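PDB 4MO9: periplasmic binding protein from Veillonella parvula, which probably captures an iron-siderophore or a related metal chelate in the periplasm and hands it to an ABC-type importer. Local coordinates for residues Q44-S56 with H315-F327. Sequence-based numbering, arbitrary orientation.
Sequences QWSGAGGPFFTIS and HGLPREVFDAAVF. With TMO (trimethylamine oxide), chain B.
E320 and R319 reach from the loop before helix 324-334 into the glycine-rich loop 47-50, which overlaps the type II turn W45-A48 and leads to helix 52-59. This is the interlobe face of a TroA-like solute-binding fold: 44-56 follows a strand of the four-stranded parallel sheet, 315-327 one of the five-stranded mixed sheet. Beyond R319 CB, CG lies between the backbone N and the carbonyl carbon (chi1 49°), and the bend at chi2 brings R319 CD to 3.5 Å from A48 C. NE is joined to A48 O through a water, and the guanidinium lays one face over A48 CA. R319 NH1 turns back to P318 O at 2.8 Å, tilted from the guanidinium plane, and makes a weak bond to G316 O, in plane at the guanidinium edge. R319 NH2 comes near A48 CB and CA (4.1 Å each). Replacing R319 by an alanine is likely to uncover A48 CA and leave the P318 carbonyl without this donor. A48 also borders the ligand: its CB is 3.6 Å from TMO CAB, while TMO OAE sits over the W45 ring.

E320 OE1 uses its anti lone pair for V321 N, and two waters link the carboxylate to the backbone of 47-54. The F53 ring lies nearly perpendicular to that carboxylate (85°) and takes the edge of F322 on one face, centroids 4.7 Å apart. V321 CB meets T54 OG1, which is hydrogen-bonded to Y149 OH. E320 OE2 accepts a hydrogen bond from G49 N at 2.9 Å, met from above the carboxylate plane, with an N-H...O angle of 159°.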
loop_
_atom_site.group_PDB
_atom_site.type_symbol
_atom_site.label_atom_id
_atom_site.label_comp_id
_atom_site.label_asym_id
_atom_site.label_seq_id
_atom_site.Cartn_x
_atom_site.Cartn_y
_atom_site.Cartn_z
ATOM N N GLN A 44 11.557 -0.757 8.781
ATOM C CA GLN A 44 10.966 -2.070 8.568
ATOM C C GLN A 44 9.808 -1.923 7.584
ATOM O O GLN A 44 9.170 -0.854 7.527
ATOM C CB GLN A 44 10.439 -2.658 9.878
ATOM C CG GLN A 44 11.510 -3.046 10.864
ATOM C CD GLN A 44 12.294 -4.272 10.424
ATOM O OE1 GLN A 44 13.460 -4.167 10.029
ATOM N NE2 GLN A 44 11.675 -5.435 10.516
ATOM N N TRP A 45 9.546 -2.993 6.834
ATOM C CA TRP A 45 8.450 -3.062 5.848
ATOM C C TRP A 45 8.391 -1.874 4.875
ATOM O O TRP A 45 7.311 -1.341 4.601
ATOM C CB TRP A 45 7.094 -3.221 6.561
ATOM C CG TRP A 45 6.864 -4.599 7.096
ATOM C CD1 TRP A 45 7.804 -5.594 7.247
ATOM C CD2 TRP A 45 5.616 -5.153 7.545
ATOM N NE1 TRP A 45 7.202 -6.734 7.760
ATOM C CE2 TRP A 45 5.867 -6.484 7.953
ATOM C CE3 TRP A 45 4.311 -4.653 7.638
ATOM C CZ2 TRP A 45 4.851 -7.325 8.441
ATOM C CZ3 TRP A 45 3.304 -5.489 8.126
ATOM C CH2 TRP A 45 3.584 -6.811 8.520
ATOM N N SER A 46 9.541 -1.471 4.337
ATOM C CA SER A 46 9.576 -0.358 3.391
ATOM C C SER A 46 8.733 -0.643 2.146
ATOM O O SER A 46 8.844 -1.711 1.528
ATOM C CB SER A 46 11.016 0.005 3.021
ATOM O OG SER A 46 11.675 0.522 4.168
ATOM N N GLY A 47 7.866 0.307 1.800
ATOM C CA GLY A 47 6.991 0.139 0.658
ATOM C C GLY A 47 5.810 -0.759 0.964
ATOM O O GLY A 47 5.030 -1.092 0.057
ATOM N N ALA A 48 5.673 -1.163 2.227
ATOM C CA ALA A 48 4.605 -2.078 2.617
ATOM C C ALA A 48 3.941 -1.676 3.937
ATOM O O ALA A 48 3.604 -2.535 4.765
ATOM C CB ALA A 48 5.142 -3.504 2.706
ATOM N N GLY A 49 3.740 -0.378 4.138
ATOM C CA GLY A 49 3.073 0.059 5.356
ATOM C C GLY A 49 4.019 0.381 6.495
ATOM O O GLY A 49 3.580 0.841 7.557
ATOM N N GLY A 50 5.317 0.152 6.293
ATOM C CA GLY A 50 6.328 0.693 7.200
ATOM C C GLY A 50 6.503 2.181 6.910
ATOM O O GLY A 50 5.874 2.711 5.990
ATOM N N PRO A 51 7.378 2.863 7.653
ATOM C CA PRO A 51 7.440 4.332 7.541
ATOM C C PRO A 51 8.148 4.880 6.289
ATOM O O PRO A 51 8.051 6.081 6.060
ATOM C CB PRO A 51 8.236 4.731 8.789
ATOM C CG PRO A 51 9.151 3.556 9.013
ATOM C CD PRO A 51 8.275 2.352 8.707
ATOM N N PHE A 52 8.819 4.042 5.496
ATOM C CA PHE A 52 9.666 4.551 4.400
ATOM C C PHE A 52 9.052 5.651 3.533
ATOM O O PHE A 52 9.643 6.725 3.365
ATOM C CB PHE A 52 10.156 3.419 3.492
ATOM C CG PHE A 52 10.911 3.915 2.287
ATOM C CD1 PHE A 52 10.294 3.987 1.039
ATOM C CD2 PHE A 52 12.234 4.334 2.408
ATOM C CE1 PHE A 52 10.989 4.459 -0.069
ATOM C CE2 PHE A 52 12.939 4.810 1.302
ATOM C CZ PHE A 52 12.308 4.871 0.059
ATOM N N PHE A 53 7.882 5.394 2.954
ATOM C CA PHE A 53 7.265 6.398 2.085
ATOM C C PHE A 53 6.870 7.648 2.862
ATOM O O PHE A 53 6.987 8.761 2.350
ATOM C CB PHE A 53 6.047 5.833 1.365
ATOM C CG PHE A 53 6.375 5.191 0.047
ATOM C CD1 PHE A 53 6.094 3.854 -0.172
ATOM C CD2 PHE A 53 6.967 5.926 -0.968
ATOM C CE1 PHE A 53 6.394 3.253 -1.387
ATOM C CE2 PHE A 53 7.265 5.330 -2.193
ATOM C CZ PHE A 53 6.982 3.997 -2.397
ATOM N N THR A 54 6.385 7.477 4.088
ATOM C CA THR A 54 6.075 8.646 4.923
ATOM C C THR A 54 7.333 9.460 5.221
ATOM O O THR A 54 7.343 10.697 5.090
ATOM C CB THR A 54 5.372 8.226 6.220
ATOM O OG1 THR A 54 4.238 7.403 5.883
ATOM C CG2 THR A 54 4.903 9.451 7.010
ATOM N N ILE A 55 8.407 8.777 5.603
ATOM C CA ILE A 55 9.652 9.478 5.901
ATOM C C ILE A 55 10.163 10.230 4.668
ATOM O O ILE A 55 10.566 11.398 4.768
ATOM C CB ILE A 55 10.715 8.512 6.478
ATOM C CG1 ILE A 55 10.238 7.974 7.829
ATOM C CG2 ILE A 55 12.062 9.196 6.615
ATOM C CD1 ILE A 55 11.203 6.953 8.500
ATOM N N SER A 56 10.113 9.585 3.500
ATOM C CA SER A 56 10.575 10.225 2.272
ATOM C C SER A 56 9.722 11.450 1.976
ATOM O O SER A 56 10.228 12.472 1.524
ATOM C CB SER A 56 10.504 9.250 1.095
ATOM O OG SER A 56 11.242 8.071 1.361
ATOM N N HIS A 315 -1.188 -3.463 -6.718
ATOM C CA HIS A 315 -1.295 -4.206 -5.454
ATOM C C HIS A 315 -0.538 -3.563 -4.293
ATOM O O HIS A 315 -0.858 -3.803 -3.119
ATOM C CB HIS A 315 -0.789 -5.640 -5.686
ATOM C CG HIS A 315 -1.163 -6.619 -4.612
ATOM N ND1 HIS A 315 -2.402 -6.636 -4.010
ATOM C CD2 HIS A 315 -0.467 -7.647 -4.070
ATOM C CE1 HIS A 315 -2.447 -7.619 -3.123
ATOM N NE2 HIS A 315 -1.286 -8.250 -3.144
ATOM N N GLY A 316 0.467 -2.747 -4.606
ATOM C CA GLY A 316 1.324 -2.180 -3.574
ATOM C C GLY A 316 0.921 -0.782 -3.136
ATOM O O GLY A 316 1.620 -0.137 -2.355
ATOM N N LEU A 317 -0.202 -0.297 -3.651
ATOM C CA LEU A 317 -0.682 1.026 -3.282
ATOM C C LEU A 317 -1.461 1.097 -1.955
ATOM O O LEU A 317 -1.368 2.116 -1.266
ATOM C CB LEU A 317 -1.484 1.670 -4.419
ATOM C CG LEU A 317 -0.719 2.050 -5.699
ATOM C CD1 LEU A 317 -1.686 2.511 -6.795
ATOM C CD2 LEU A 317 0.322 3.135 -5.406
ATOM N N PRO A 318 -2.228 0.040 -1.591
ATOM C CA PRO A 318 -2.913 0.080 -0.290
ATOM C C PRO A 318 -1.988 0.047 0.935
ATOM O O PRO A 318 -0.772 -0.116 0.804
ATOM C CB PRO A 318 -3.748 -1.199 -0.299
ATOM C CG PRO A 318 -4.060 -1.415 -1.764
ATOM C CD PRO A 318 -2.744 -1.061 -2.430
ATOM N N ARG A 319 -2.597 0.156 2.114
ATOM C CA ARG A 319 -1.878 0.211 3.395
ATOM C C ARG A 319 -0.645 1.119 3.345
ATOM O O ARG A 319 0.424 0.779 3.878
ATOM C CB ARG A 319 -1.581 -1.198 3.981
ATOM C CG ARG A 319 -0.953 -2.255 3.043
ATOM C CD ARG A 319 0.579 -2.134 2.923
ATOM N NE ARG A 319 1.169 -3.196 2.090
ATOM C CZ ARG A 319 1.513 -3.043 0.812
ATOM N NH1 ARG A 319 1.325 -1.870 0.206
ATOM N NH2 ARG A 319 2.047 -4.056 0.131
ATOM N N GLU A 320 -0.812 2.292 2.733
ATOM C CA GLU A 320 0.288 3.251 2.621
ATOM C C GLU A 320 -0.177 4.691 2.721
ATOM O O GLU A 320 -1.373 4.993 2.568
ATOM C CB GLU A 320 1.063 3.070 1.301
ATOM C CG GLU A 320 2.322 2.188 1.401
ATOM C CD GLU A 320 3.389 2.752 2.346
ATOM O OE1 GLU A 320 3.257 3.922 2.808
ATOM O OE2 GLU A 320 4.381 2.026 2.619
ATOM N N VAL A 321 0.793 5.571 2.942
ATOM C CA VAL A 321 0.522 6.990 3.121
ATOM C C VAL A 321 -0.164 7.596 1.897
ATOM O O VAL A 321 -0.936 8.553 2.034
ATOM C CB VAL A 321 1.821 7.765 3.479
ATOM C CG1 VAL A 321 2.825 7.700 2.307
ATOM C CG2 VAL A 321 1.509 9.215 3.862
ATOM N N PHE A 322 0.093 7.038 0.708
ATOM C CA PHE A 322 -0.507 7.573 -0.508
ATOM C C PHE A 322 -1.765 6.810 -0.979
ATOM O O PHE A 322 -2.208 6.995 -2.122
ATOM C CB PHE A 322 0.532 7.661 -1.655
ATOM C CG PHE A 322 1.339 6.391 -1.868
ATOM C CD1 PHE A 322 0.735 5.134 -1.805
ATOM C CD2 PHE A 322 2.705 6.458 -2.151
ATOM C CE1 PHE A 322 1.476 3.968 -2.000
ATOM C CE2 PHE A 322 3.455 5.297 -2.351
ATOM C CZ PHE A 322 2.839 4.049 -2.272
ATOM N N ASP A 323 -2.341 5.965 -0.118
ATOM C CA ASP A 323 -3.435 5.086 -0.567
ATOM C C ASP A 323 -4.787 5.776 -0.768
ATOM O O ASP A 323 -5.759 5.125 -1.159
ATOM C CB ASP A 323 -3.556 3.777 0.261
ATOM C CG ASP A 323 -4.207 3.962 1.632
ATOM O OD1 ASP A 323 -4.843 5.007 1.936
ATOM O OD2 ASP A 323 -4.070 3.020 2.450
ATOM N N ALA A 324 -4.842 7.085 -0.519
ATOM C CA ALA A 324 -6.052 7.853 -0.825
ATOM C C ALA A 324 -6.419 7.673 -2.291
ATOM O O ALA A 324 -7.600 7.694 -2.656
ATOM C CB ALA A 324 -5.843 9.329 -0.519
ATOM N N ALA A 325 -5.402 7.507 -3.133
ATOM C CA ALA A 325 -5.632 7.267 -4.559
ATOM C C ALA A 325 -6.394 5.964 -4.806
ATOM O O ALA A 325 -7.135 5.846 -5.795
ATOM C CB ALA A 325 -4.317 7.263 -5.320
ATOM N N VAL A 326 -6.199 4.980 -3.934
ATOM C CA VAL A 326 -6.900 3.703 -4.087
ATOM C C VAL A 326 -8.368 3.868 -3.709
ATOM O O VAL A 326 -9.256 3.339 -4.385
ATOM C CB VAL A 326 -6.281 2.608 -3.213
ATOM C CG1 VAL A 326 -7.063 1.314 -3.355
ATOM C CG2 VAL A 326 -4.828 2.378 -3.607
ATOM N N PHE A 327 -8.621 4.597 -2.625
ATOM C CA PHE A 327 -9.997 4.905 -2.219
ATOM C C PHE A 327 -10.729 5.581 -3.375
ATOM O O PHE A 327 -11.863 5.221 -3.701
ATOM C CB PHE A 327 -10.014 5.828 -0.981
ATOM C CG PHE A 327 -9.848 5.110 0.338
ATOM C CD1 PHE A 327 -8.580 4.830 0.837
ATOM C CD2 PHE A 327 -10.957 4.760 1.105
ATOM C CE1 PHE A 327 -8.415 4.192 2.068
ATOM C CE2 PHE A 327 -10.804 4.116 2.354
ATOM C CZ PHE A 327 -9.525 3.839 2.836
HETATM C CAA TMO B . 5.599 -8.155 2.203
HETATM N NAC TMO B . 6.072 -7.837 3.557
HETATM C CAD TMO B . 6.993 -8.886 4.019
HETATM C CAB TMO B . 6.813 -6.572 3.529
HETATM O OAE TMO B . 5.084 -7.747 4.329
HETATM O O HOH W 1 6.825 2.577 3.301
HETATM O O HOH W 2 4.494 -0.307 -2.453
HETATM O O HOH W 3 1.958 -5.008 4.095
HETATM O O HOH W 4 4.876 5.038 4.804
#